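Local structure of peptidoglycan glycosyltransferase (Burkholderia ambifaria, 5UY7) at residues G455-G460 and P486-R491; I492-S497 and A518-T523; G297-D302 and S325-T330; M272-V277 and G319-S324. The protein is a protein of the penicillin-binding protein family, with a transpeptidase-type domain of the beta-lactamase-like fold. One frame throughout, in Å; residues are numbered along the deposited sequence.

Interaction 1: residues G455-G460 and P486-R491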
loop_
_atom_site.group_PDB
_atom_site.type_symbol
_atom_site.label_atom_id
_atom_site.label_comp_id
_atom_site.label_asym_id
_atom_site.label_seq_id
_atom_site.Cartn_x
_atom_site.Cartn_y
_atom_site.Cartn_z
ATOM N N GLY A 455 6.957 -4.970 19.297
ATOM C CA GLY A 455 6.481 -6.299 19.615
ATOM C C GLY A 455 6.001 -7.128 18.439
ATOM O O GLY A 455 5.753 -8.328 18.616
ATOM N N TYR A 456 5.849 -6.540 17.256
ATOM C CA TYR A 456 5.271 -7.262 16.127
ATOM C C TYR A 456 6.065 -7.006 14.862
ATOM O O TYR A 456 6.381 -5.857 14.545
ATOM C CB TYR A 456 3.815 -6.843 15.892
ATOM C CG TYR A 456 2.908 -7.232 17.023
ATOM C CD1 TYR A 456 2.331 -8.495 17.065
ATOM C CD2 TYR A 456 2.650 -6.354 18.068
ATOM C CE1 TYR A 456 1.512 -8.864 18.096
ATOM C CE2 TYR A 456 1.828 -6.718 19.124
ATOM C CZ TYR A 456 1.258 -7.977 19.127
ATOM O OH TYR A 456 0.433 -8.349 20.161
ATOM N N ARG A 457 6.339 -8.072 14.118
ATOM C CA ARG A 457 6.832 -7.906 12.760
ATOM C C ARG A 457 5.722 -7.375 11.870
ATOM O O ARG A 457 4.652 -7.983 11.785
ATOM C CB ARG A 457 7.339 -9.239 12.224
ATOM C CG ARG A 457 8.560 -9.738 12.984
ATOM C CD ARG A 457 8.884 -11.164 12.600
ATOM N NE ARG A 457 9.034 -11.315 11.154
ATOM C CZ ARG A 457 9.184 -12.493 10.558
ATOM N NH1 ARG A 457 9.213 -13.603 11.280
ATOM N NH2 ARG A 457 9.292 -12.555 9.228
ATOM N N VAL A 458 5.978 -6.246 11.203
ATOM C CA VAL A 458 5.017 -5.628 10.293
ATOM C C VAL A 458 5.760 -5.167 9.046
ATOM O O VAL A 458 6.990 -5.147 8.997
ATOM C CB VAL A 458 4.264 -4.442 10.933
ATOM C CG1 VAL A 458 3.602 -4.858 12.251
ATOM C CG2 VAL A 458 5.207 -3.245 11.115
ATOM N N GLY A 459 4.995 -4.784 8.027
ATOM C CA GLY A 459 5.602 -4.187 6.851
ATOM C C GLY A 459 4.559 -3.411 6.085
ATOM O O GLY A 459 3.356 -3.653 6.223
ATOM N N GLY A 460 5.033 -2.477 5.270
ATOM C CA GLY A 460 4.131 -1.655 4.486
ATOM C C GLY A 460 4.904 -0.573 3.759
ATOM O O GLY A 460 6.138 -0.576 3.738
ATOM N N PRO A 486 0.489 -9.556 11.444
ATOM C CA PRO A 486 1.925 -9.597 11.711
ATOM C C PRO A 486 2.603 -10.386 10.607
ATOM O O PRO A 486 1.988 -11.284 10.042
ATOM C CB PRO A 486 2.009 -10.333 13.049
ATOM C CG PRO A 486 0.858 -11.291 13.009
ATOM C CD PRO A 486 -0.219 -10.646 12.144
ATOM N N MET A 487 3.837 -10.083 10.321
ATOM C CA MET A 487 4.564 -10.918 9.387
ATOM C C MET A 487 5.069 -12.164 10.111
ATOM O O MET A 487 5.279 -12.140 11.332
ATOM C CB MET A 487 5.730 -10.134 8.795
ATOM C CG MET A 487 5.309 -8.856 8.077
ATOM S SD MET A 487 4.386 -9.207 6.564
ATOM C CE MET A 487 4.740 -7.696 5.643
ATOM N N PRO A 488 5.297 -13.271 9.383
ATOM C CA PRO A 488 5.208 -13.383 7.920
ATOM C C PRO A 488 3.835 -13.753 7.383
ATOM O O PRO A 488 3.667 -13.783 6.160
ATOM C CB PRO A 488 6.181 -14.503 7.616
ATOM C CG PRO A 488 5.991 -15.421 8.779
ATOM C CD PRO A 488 5.791 -14.520 9.985
ATOM N N ASN A 489 2.875 -14.042 8.264
ATOM C CA ASN A 489 1.539 -14.478 7.856
ATOM C C ASN A 489 0.515 -13.481 8.383
ATOM O O ASN A 489 -0.101 -13.701 9.437
ATOM C CB ASN A 489 1.250 -15.891 8.355
ATOM C CG ASN A 489 2.224 -16.901 7.793
ATOM O OD1 ASN A 489 2.515 -16.895 6.596
ATOM N ND2 ASN A 489 2.757 -17.750 8.656
ATOM N N PRO A 490 0.280 -12.388 7.665
ATOM C CA PRO A 490 -0.519 -11.308 8.250
ATOM C C PRO A 490 -1.978 -11.673 8.432
ATOM O O PRO A 490 -2.562 -12.469 7.684
ATOM C CB PRO A 490 -0.359 -10.149 7.259
ATOM C CG PRO A 490 0.214 -10.750 6.015
ATOM C CD PRO A 490 0.931 -11.993 6.402
ATOM N N ARG A 491 -2.550 -11.073 9.467
ATOM C CA ARG A 491 -3.961 -11.181 9.791
ATOM C C ARG A 491 -4.769 -10.004 9.280
ATOM O O ARG A 491 -5.943 -10.178 8.916
ATOM C CB ARG A 491 -4.127 -11.280 11.310
ATOM C CG ARG A 491 -5.563 -11.364 11.765
ATOM C CD ARG A 491 -5.686 -12.231 12.987
ATOM N NE ARG A 491 -7.044 -12.204 13.508
ATOM C CZ ARG A 491 -7.401 -12.760 14.655
ATOM N NH1 ARG A 491 -6.493 -13.385 15.388
ATOM N NH2 ARG A 491 -8.660 -12.689 15.065
#

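Interaction 2: residues I492-S497 and A518-T523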
loop_
_atom_site.group_PDB
_atom_site.type_symbol
_atom_site.label_atom_id
_atom_site.label_comp_id
_atom_site.label_asym_id
_atom_site.label_seq_id
_atom_site.Cartn_x
_atom_site.Cartn_y
_atom_site.Cartn_z
ATOM N N ILE A 492 -4.176 -8.810 9.254
ATOM C CA ILE A 492 -4.895 -7.611 8.845
ATOM C C ILE A 492 -4.071 -6.817 7.845
ATOM O O ILE A 492 -2.837 -6.886 7.812
ATOM C CB ILE A 492 -5.258 -6.715 10.050
ATOM C CG1 ILE A 492 -3.986 -6.225 10.759
ATOM C CG2 ILE A 492 -6.198 -7.468 11.000
ATOM C CD1 ILE A 492 -4.279 -5.298 11.956
ATOM N N VAL A 493 -4.779 -6.068 7.010
ATOM C CA VAL A 493 -4.213 -4.969 6.244
ATOM C C VAL A 493 -4.748 -3.691 6.859
ATOM O O VAL A 493 -5.940 -3.611 7.175
ATOM C CB VAL A 493 -4.590 -5.066 4.759
ATOM C CG1 VAL A 493 -4.395 -3.717 4.070
ATOM C CG2 VAL A 493 -3.745 -6.138 4.093
ATOM N N VAL A 494 -3.867 -2.714 7.075
ATOM C CA VAL A 494 -4.248 -1.419 7.629
ATOM C C VAL A 494 -3.853 -0.341 6.637
ATOM O O VAL A 494 -2.694 -0.274 6.217
ATOM C CB VAL A 494 -3.584 -1.160 8.992
ATOM C CG1 VAL A 494 -3.913 0.250 9.490
ATOM C CG2 VAL A 494 -4.041 -2.209 10.001
ATOM N N ALA A 495 -4.805 0.526 6.297
ATOM C CA ALA A 495 -4.579 1.605 5.346
ATOM C C ALA A 495 -4.982 2.909 6.007
ATOM O O ALA A 495 -6.087 3.011 6.544
ATOM C CB ALA A 495 -5.387 1.386 4.057
ATOM N N VAL A 496 -4.087 3.899 5.979
ATOM C CA VAL A 496 -4.358 5.188 6.604
ATOM C C VAL A 496 -4.004 6.309 5.637
ATOM O O VAL A 496 -3.120 6.178 4.781
ATOM C CB VAL A 496 -3.590 5.367 7.934
ATOM C CG1 VAL A 496 -3.992 4.296 8.944
ATOM C CG2 VAL A 496 -2.081 5.349 7.699
ATOM N N SER A 497 -4.705 7.425 5.780
ATOM C CA SER A 497 -4.367 8.611 5.004
ATOM C C SER A 497 -4.697 9.848 5.820
ATOM O O SER A 497 -5.765 9.925 6.438
ATOM C CB SER A 497 -5.116 8.630 3.674
ATOM O OG SER A 497 -4.539 9.579 2.805
ATOM N N ALA A 518 -0.020 2.665 15.305
ATOM C CA ALA A 518 -0.938 2.644 16.436
ATOM C C ALA A 518 -2.129 1.738 16.154
ATOM O O ALA A 518 -2.510 0.913 16.990
ATOM C CB ALA A 518 -1.397 4.069 16.756
ATOM N N ILE A 519 -2.728 1.863 14.971
ATOM C CA ILE A 519 -3.902 1.051 14.675
ATOM C C ILE A 519 -3.524 -0.418 14.566
ATOM O O ILE A 519 -4.223 -1.288 15.093
ATOM C CB ILE A 519 -4.605 1.556 13.406
ATOM C CG1 ILE A 519 -5.189 2.940 13.670
ATOM C CG2 ILE A 519 -5.661 0.542 12.961
ATOM C CD1 ILE A 519 -5.792 3.618 12.426
ATOM N N ALA A 520 -2.426 -0.721 13.863
ATOM C CA ALA A 520 -2.011 -2.113 13.713
ATOM C C ALA A 520 -1.687 -2.739 15.066
ATOM O O ALA A 520 -2.145 -3.845 15.379
ATOM C CB ALA A 520 -0.803 -2.202 12.776
ATOM N N GLY A 521 -0.885 -2.050 15.876
ATOM C CA GLY A 521 -0.523 -2.596 17.176
ATOM C C GLY A 521 -1.715 -2.743 18.104
ATOM O O GLY A 521 -1.877 -3.772 18.775
ATOM N N ASP A 522 -2.560 -1.711 18.162
ATOM C CA ASP A 522 -3.735 -1.778 19.025
ATOM C C ASP A 522 -4.642 -2.921 18.600
ATOM O O ASP A 522 -5.246 -3.590 19.451
ATOM C CB ASP A 522 -4.516 -0.462 18.997
ATOM C CG ASP A 522 -3.825 0.668 19.740
ATOM O OD1 ASP A 522 -2.781 0.444 20.395
ATOM O OD2 ASP A 522 -4.349 1.801 19.684
ATOM N N THR A 523 -4.773 -3.135 17.285
ATOM C CA THR A 523 -5.618 -4.216 16.784
ATOM C C THR A 523 -5.019 -5.580 17.102
ATOM O O THR A 523 -5.744 -6.480 17.543
ATOM C CB THR A 523 -5.844 -4.055 15.277
ATOM O OG1 THR A 523 -6.513 -2.813 15.041
ATOM C CG2 THR A 523 -6.706 -5.195 14.733
#

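Interaction 3: residues G297-D302 and S325-T330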
loop_
_atom_site.group_PDB
_atom_site.type_symbol
_atom_site.label_atom_id
_atom_site.label_comp_id
_atom_site.label_asym_id
_atom_site.label_seq_id
_atom_site.Cartn_x
_atom_site.Cartn_y
_atom_site.Cartn_z
ATOM N N GLY A 297 21.703 8.614 -7.467
ATOM C CA GLY A 297 20.343 9.073 -7.271
ATOM C C GLY A 297 19.830 10.045 -8.304
ATOM O O GLY A 297 18.838 10.732 -8.054
ATOM N N HIS A 298 20.478 10.128 -9.462
ATOM C CA HIS A 298 19.995 10.916 -10.585
ATOM C C HIS A 298 19.964 10.015 -11.805
ATOM O O HIS A 298 20.937 9.305 -12.077
ATOM C CB HIS A 298 20.891 12.133 -10.854
ATOM C CG HIS A 298 21.100 13.004 -9.656
ATOM N ND1 HIS A 298 20.164 13.925 -9.232
ATOM C CD2 HIS A 298 22.138 13.096 -8.793
ATOM C CE1 HIS A 298 20.620 14.547 -8.159
ATOM N NE2 HIS A 298 21.812 14.060 -7.870
ATOM N N PHE A 299 18.850 10.039 -12.530
ATOM C CA PHE A 299 18.683 9.238 -13.732
ATOM C C PHE A 299 17.936 10.069 -14.767
ATOM O O PHE A 299 17.182 10.982 -14.420
ATOM C CB PHE A 299 17.931 7.934 -13.408
ATOM C CG PHE A 299 17.873 6.948 -14.544
ATOM C CD1 PHE A 299 19.029 6.459 -15.127
ATOM C CD2 PHE A 299 16.650 6.458 -14.978
ATOM C CE1 PHE A 299 18.967 5.530 -16.156
ATOM C CE2 PHE A 299 16.580 5.529 -16.003
ATOM C CZ PHE A 299 17.740 5.065 -16.592
ATOM N N VAL A 300 18.171 9.767 -16.042
ATOM C CA VAL A 300 17.476 10.432 -17.137
ATOM C C VAL A 300 16.874 9.366 -18.038
ATOM O O VAL A 300 17.569 8.434 -18.456
ATOM C CB VAL A 300 18.407 11.359 -17.944
ATOM C CG1 VAL A 300 17.642 11.984 -19.090
ATOM C CG2 VAL A 300 18.979 12.436 -17.046
ATOM N N LEU A 301 15.582 9.496 -18.322
ATOM C CA LEU A 301 14.863 8.560 -19.179
ATOM C C LEU A 301 14.120 9.369 -20.225
ATOM O O LEU A 301 13.223 10.148 -19.885
ATOM C CB LEU A 301 13.895 7.697 -18.370
ATOM C CG LEU A 301 13.094 6.699 -19.206
ATOM C CD1 LEU A 301 14.035 5.755 -19.929
ATOM C CD2 LEU A 301 12.144 5.921 -18.327
ATOM N N ASP A 302 14.500 9.192 -21.490
ATOM C CA ASP A 302 13.905 9.938 -22.598
ATOM C C ASP A 302 13.891 11.437 -22.309
ATOM O O ASP A 302 12.894 12.127 -22.525
ATOM C CB ASP A 302 12.501 9.422 -22.909
ATOM C CG ASP A 302 12.512 7.994 -23.409
ATOM O OD1 ASP A 302 13.558 7.566 -23.942
ATOM O OD2 ASP A 302 11.483 7.300 -23.269
ATOM N N SER A 325 13.424 3.557 -3.762
ATOM C CA SER A 325 14.126 4.183 -4.879
ATOM C C SER A 325 13.201 4.330 -6.089
ATOM O O SER A 325 12.675 3.333 -6.598
ATOM C CB SER A 325 15.354 3.339 -5.236
ATOM O OG SER A 325 15.979 3.800 -6.428
ATOM N N ASN A 326 12.999 5.572 -6.550
ATOM C CA ASN A 326 12.304 5.801 -7.818
ATOM C C ASN A 326 13.093 5.250 -8.992
ATOM O O ASN A 326 12.512 4.695 -9.933
ATOM C CB ASN A 326 12.088 7.295 -8.054
ATOM C CG ASN A 326 11.028 7.883 -7.165
ATOM O OD1 ASN A 326 10.297 7.160 -6.495
ATOM N ND2 ASN A 326 10.922 9.210 -7.171
ATOM N N ILE A 327 14.411 5.452 -8.981
ATOM C CA ILE A 327 15.247 4.976 -10.081
ATOM C C ILE A 327 15.227 3.454 -10.144
ATOM O O ILE A 327 15.136 2.862 -11.229
ATOM C CB ILE A 327 16.675 5.527 -9.930
ATOM C CG1 ILE A 327 16.639 7.048 -10.065
ATOM C CG2 ILE A 327 17.607 4.917 -10.981
ATOM C CD1 ILE A 327 17.905 7.717 -9.636
ATOM N N GLY A 328 15.316 2.797 -8.985
ATOM C CA GLY A 328 15.257 1.343 -8.974
ATOM C C GLY A 328 13.920 0.820 -9.461
ATOM O O GLY A 328 13.859 -0.164 -10.206
ATOM N N ALA A 329 12.828 1.461 -9.033
ATOM C CA ALA A 329 11.511 1.064 -9.524
ATOM C C ALA A 329 11.425 1.229 -11.035
ATOM O O ALA A 329 10.887 0.360 -11.735
ATOM C CB ALA A 329 10.424 1.893 -8.827
ATOM N N THR A 330 11.961 2.339 -11.553
ATOM C CA THR A 330 11.935 2.594 -12.989
ATOM C C THR A 330 12.703 1.526 -13.751
ATOM O O THR A 330 12.216 0.996 -14.753
ATOM C CB THR A 330 12.521 3.975 -13.281
ATOM O OG1 THR A 330 11.675 4.979 -12.710
ATOM C CG2 THR A 330 12.650 4.204 -14.799
#

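Interaction 4: residues M272-V277 and G319-S324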
loop_
_atom_site.group_PDB
_atom_site.type_symbol
_atom_site.label_atom_id
_atom_site.label_comp_id
_atom_site.label_asym_id
_atom_site.label_seq_id
_atom_site.Cartn_x
_atom_site.Cartn_y
_atom_site.Cartn_z
ATOM N N MET A 272 2.974 2.242 -4.617
ATOM C CA MET A 272 2.934 1.309 -5.738
ATOM C C MET A 272 4.235 0.551 -5.947
ATOM O O MET A 272 4.232 -0.419 -6.710
ATOM C CB MET A 272 2.596 2.034 -7.039
ATOM C CG MET A 272 1.202 2.625 -7.072
ATOM S SD MET A 272 -0.113 1.455 -6.678
ATOM C CE MET A 272 0.077 0.298 -8.038
ATOM N N LYS A 273 5.339 0.980 -5.331
ATOM C CA LYS A 273 6.621 0.341 -5.623
ATOM C C LYS A 273 6.601 -1.159 -5.344
ATOM O O LYS A 273 7.186 -1.916 -6.144
ATOM C CB LYS A 273 7.739 1.058 -4.851
ATOM C CG LYS A 273 8.006 2.453 -5.399
ATOM C CD LYS A 273 8.861 3.337 -4.472
ATOM C CE LYS A 273 9.138 4.653 -5.168
ATOM N NZ LYS A 273 9.682 5.741 -4.265
ATOM N N PRO A 274 5.946 -1.660 -4.290
ATOM C CA PRO A 274 5.897 -3.117 -4.103
ATOM C C PRO A 274 5.198 -3.855 -5.228
ATOM O O PRO A 274 5.507 -5.031 -5.443
ATOM C CB PRO A 274 5.140 -3.272 -2.780
ATOM C CG PRO A 274 5.480 -2.028 -2.047
ATOM C CD PRO A 274 5.447 -0.962 -3.084
ATOM N N PHE A 275 4.259 -3.220 -5.937
ATOM C CA PHE A 275 3.585 -3.923 -7.028
ATOM C C PHE A 275 4.455 -3.974 -8.272
ATOM O O PHE A 275 4.435 -4.968 -9.005
ATOM C CB PHE A 275 2.231 -3.274 -7.338
ATOM C CG PHE A 275 1.240 -3.440 -6.226
ATOM C CD1 PHE A 275 0.695 -4.684 -5.955
ATOM C CD2 PHE A 275 0.887 -2.365 -5.424
ATOM C CE1 PHE A 275 -0.196 -4.861 -4.901
ATOM C CE2 PHE A 275 -0.007 -2.535 -4.369
ATOM C CZ PHE A 275 -0.549 -3.787 -4.113
ATOM N N THR A 276 5.212 -2.907 -8.533
ATOM C CA THR A 276 6.206 -2.949 -9.603
ATOM C C THR A 276 7.154 -4.121 -9.403
ATOM O O THR A 276 7.415 -4.900 -10.331
ATOM C CB THR A 276 6.991 -1.637 -9.627
ATOM O OG1 THR A 276 6.091 -0.552 -9.887
ATOM C CG2 THR A 276 8.057 -1.666 -10.716
ATOM N N VAL A 277 7.658 -4.265 -8.174
ATOM C CA VAL A 277 8.592 -5.332 -7.855
ATOM C C VAL A 277 7.885 -6.679 -7.880
ATOM O O VAL A 277 8.413 -7.654 -8.434
ATOM C CB VAL A 277 9.259 -5.053 -6.496
ATOM C CG1 VAL A 277 9.941 -6.306 -5.964
ATOM C CG2 VAL A 277 10.247 -3.907 -6.633
ATOM N N GLY A 319 16.518 -4.186 -1.865
ATOM C CA GLY A 319 16.981 -2.866 -1.464
ATOM C C GLY A 319 16.231 -1.737 -2.142
ATOM O O GLY A 319 16.083 -0.652 -1.570
ATOM N N VAL A 320 15.743 -1.971 -3.362
ATOM C CA VAL A 320 14.944 -0.957 -4.047
ATOM C C VAL A 320 13.673 -0.659 -3.262
ATOM O O VAL A 320 13.256 0.498 -3.150
ATOM C CB VAL A 320 14.645 -1.392 -5.496
ATOM C CG1 VAL A 320 13.547 -0.531 -6.111
ATOM C CG2 VAL A 320 15.912 -1.311 -6.331
ATOM N N ILE A 321 13.057 -1.692 -2.676
ATOM C CA ILE A 321 11.900 -1.479 -1.812
ATOM C C ILE A 321 12.326 -0.841 -0.496
ATOM O O ILE A 321 11.719 0.132 -0.038
ATOM C CB ILE A 321 11.150 -2.807 -1.583
ATOM C CG1 ILE A 321 10.522 -3.285 -2.893
ATOM C CG2 ILE A 321 10.088 -2.640 -0.502
ATOM C CD1 ILE A 321 9.525 -2.282 -3.492
ATOM N N GLN A 322 13.387 -1.375 0.124
ATOM C CA GLN A 322 13.878 -0.845 1.396
ATOM C C GLN A 322 14.143 0.660 1.336
ATOM O O GLN A 322 13.783 1.401 2.260
ATOM C CB GLN A 322 15.157 -1.592 1.788
ATOM C CG GLN A 322 15.780 -1.158 3.100
ATOM C CD GLN A 322 17.209 -1.636 3.200
ATOM O OE1 GLN A 322 17.942 -1.608 2.209
ATOM N NE2 GLN A 322 17.606 -2.105 4.378
ATOM N N LYS A 323 14.787 1.125 0.267
ATOM C CA LYS A 323 15.198 2.520 0.140
ATOM C C LYS A 323 14.176 3.381 -0.591
ATOM O O LYS A 323 14.383 4.599 -0.712
ATOM C CB LYS A 323 16.549 2.590 -0.586
ATOM C CG LYS A 323 17.677 1.834 0.129
ATOM C CD LYS A 323 17.960 2.413 1.512
ATOM C CE LYS A 323 19.168 1.731 2.143
ATOM N NZ LYS A 323 19.450 2.265 3.500
ATOM N N SER A 324 13.088 2.781 -1.074
ATOM C CA SER A 324 12.027 3.500 -1.780
ATOM C C SER A 324 12.583 4.248 -2.990
ATOM O O SER A 324 12.239 5.399 -3.247
ATOM C CB SER A 324 11.292 4.461 -0.841
ATOM O OG SER A 324 10.028 4.815 -1.384
#

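Interaction 1: residues G455-G460 and P486-R491
The backbone oxygen of Arg457 accepts a hydrogen bond from Met487 N at 2.7 Å. This contact lies in the beta-lactamase-like domain of a penicillin-binding protein. It joins residues 455-460, at the beginning of edge strand 459-466, with the loop between strands 477-485 and 492-499 of the central antiparallel sheet. The bond is fairly straight, 163° at the hydrogen, but the donor stands 46° out of the carbonyl plane. Pro486 approaches the same oxygen with a CA-H contact, CA lying 3.2 Å from Arg457 O. Cis peptide bonds precede both Pro486 and Pro488.

The Arg457 side chain bends at chi3 (54°). This lays its guanidinium over the loop at Met487 and Pro488, where one face takes Met487 O and Pro488 CD, both offset toward the rim. Arg457 NH1 is 3.8 Å from Pro488 CD. The group has stronger polar partners beyond the loop: NH2 forms a salt bridge with Glu439, and NH1 forms one with a sulfate ion. Tyr456 CD1 meets Pro486 CB obliquely at 4.4 Å, and Tyr456 OH bonds to Val529 O.

Met487 also touches helix 428-442, through Leu438 among others. Its CB packs 3.9 Å from Arg457 CB. Beyond that its chain follows the facing backbone, with CG 3.8 Å from Val458 C. The terminal methyl CE reaches Gly459, 3.8 Å from Gly459 N.

Interaction 2: residues I492-S497 and A518-T523
Ile492, Val494 and Val496 face Ile519, Ala520 and Thr523 in a buried helix-on-sheet contact. Strand 492-499 is the middle strand of the five-stranded antiparallel sheet. The last modelled helix, 509-526, covers one face of it. This is the layered fold that penicillin-binding proteins share with beta-lactamases. The segment axes run roughly antiparallel, at 149°, and approach to 9.0 Å.

Contacts between the two segments are apolar. Ile492 holds its CG1 between the backbone N and the carbonyl carbon (chi1 62°), and the extended chain beyond sends CD1 out to the helix. There CD1 meets Thr523 CG2 at 3.7 Å, the two side chains crossing at a slant. Val494 uses both branches. Its CG1 lies 3.9 Å from Ile519 CG2, and its CG2 lies 4.3 Å from Ala520 CB. The small Ala520 is where the two backbones come nearest, with its CA 6.5 Å from Val494 CA. Val496 and Ile519 pass each other in opposite directions, Val496 CG1 coming to 4.0 Å from Ile519 CD1. The alternate residues Val493 and Ala495 serve the other face of the sheet, where they touch helix 390-401. Phe516, one turn earlier in helix 509-526, also touches Val494 and Val496.

The polar part belongs to the helix itself. Thr523 turns its methyl to the strand and its hydroxyl back to the helix. Thr523 OG1 donates to Ile519 O at 2.8 Å, and Thr523 N reaches that oxygen from the opposite face of its carbonyl plane.

Interaction 3: residues G297-D302 and S325-T330
The Phe299 ring is met obliquely by Ile327 CG2 and Thr330 CG2. The nearer of the two methyls, Ile327 CG2, is 4.1 Å from Phe299 CG. CG anti to the backbone N (chi1 -172°) carries the ring along the strand side of the helix toward Thr330. Phe299 CB packs on the helix too, 3.7 Å from Ile327 CG1. The tip of Ile327 pushes on to the start of the strand. Its CD1 packs tightly on the peptide after Gly297, 3.3 Å from Gly297 C.

Further along, Leu301 CD2 touches Thr330 CG2 at 4.0 Å. Thr330 directs this methyl at the strand, while its OG1 bonds back to Asn326 O at 2.9 Å. Ile306, on the partner strand 304-307, touches Leu301, Ile327 and Thr330 and so completes the apolar layer.

Ser325 caps the helix. Its OG accepts from Gly328 N at 2.8 Å and also pairs with Asp308. The contact thus packs a two-stranded hairpin, 298-301 with 304-307, on the first turns of helix 326-333. Asn326, in the first of these turns, follows Ser324 by two residues, which is consistent with the (S/Y)xN motif of penicillin-binding proteins.

Interaction 4: residues M272-V277 and G319-S324
Lys273 and Ser324 make the polar half of this contact. Lys273 NZ donates to Ser324 O at 2.8 Å and to Ser324 OG at 3.0 Å. The chain is extended beyond CG, which carries the amine across to the end of the facing helix. NZ does not approach the carbonyl in its plane but stands 59° out of it. It also bonds to Asn326 OD1 and Ser270 OG, so it has four oxygen partners. Ser324 OG in turn bonds to Lys461 NZ.

Ser324 has positive phi and closes a Schellman motif, which turns the chain out of helix 317-323. Its N bonds back to Ile321 O at 3.2 Å.

The apolar half centres on Ile321 CD1. This methyl is wedged beside the first turn of helix 273-282. It lies 3.6 Å from Lys273 O, 3.6 Å from Val277 CG2 and 4.3 Å from Pro274 CG. Helix 428-442 borders the same layer, with Leu438 on Pro274 and Val441 on Ile321. The axes of segments 273-277 and 319-323 run antiparallel, at 176°, with a closest approach of 10.1 Å.

Ser270 and Lys273 at a helix start fit the SxxK motif. Ser324 and Asn326 fit (S/Y)xN, and Lys461 lies where a K(T/S)G motif is expected. Together they are consistent with the active-site cluster of penicillin-binding proteins.

How the interactions relate
From the N terminus, helix 273-282 comes first. Interaction 4 brings it against helix 317-323 and so closes a long loop. Strand 298-301 lies inside that loop, but its partner, helix 326-333, comes after it. Interactions 3 and 4 therefore cross, and they touch: Ser325 N and Val320 O probably share a hydrogen bond. Together they tie the outlying hairpin to the helical region. Interaction 1 comes later, closing the loop from strand 459-466 past strand 477-485. Interaction 2 follows directly and seats the last modelled helix, 509-526, on the same sheet. Interactions 2 and 4 lie on opposite sides of the chain's centre, with their own centres about 21 Å apart.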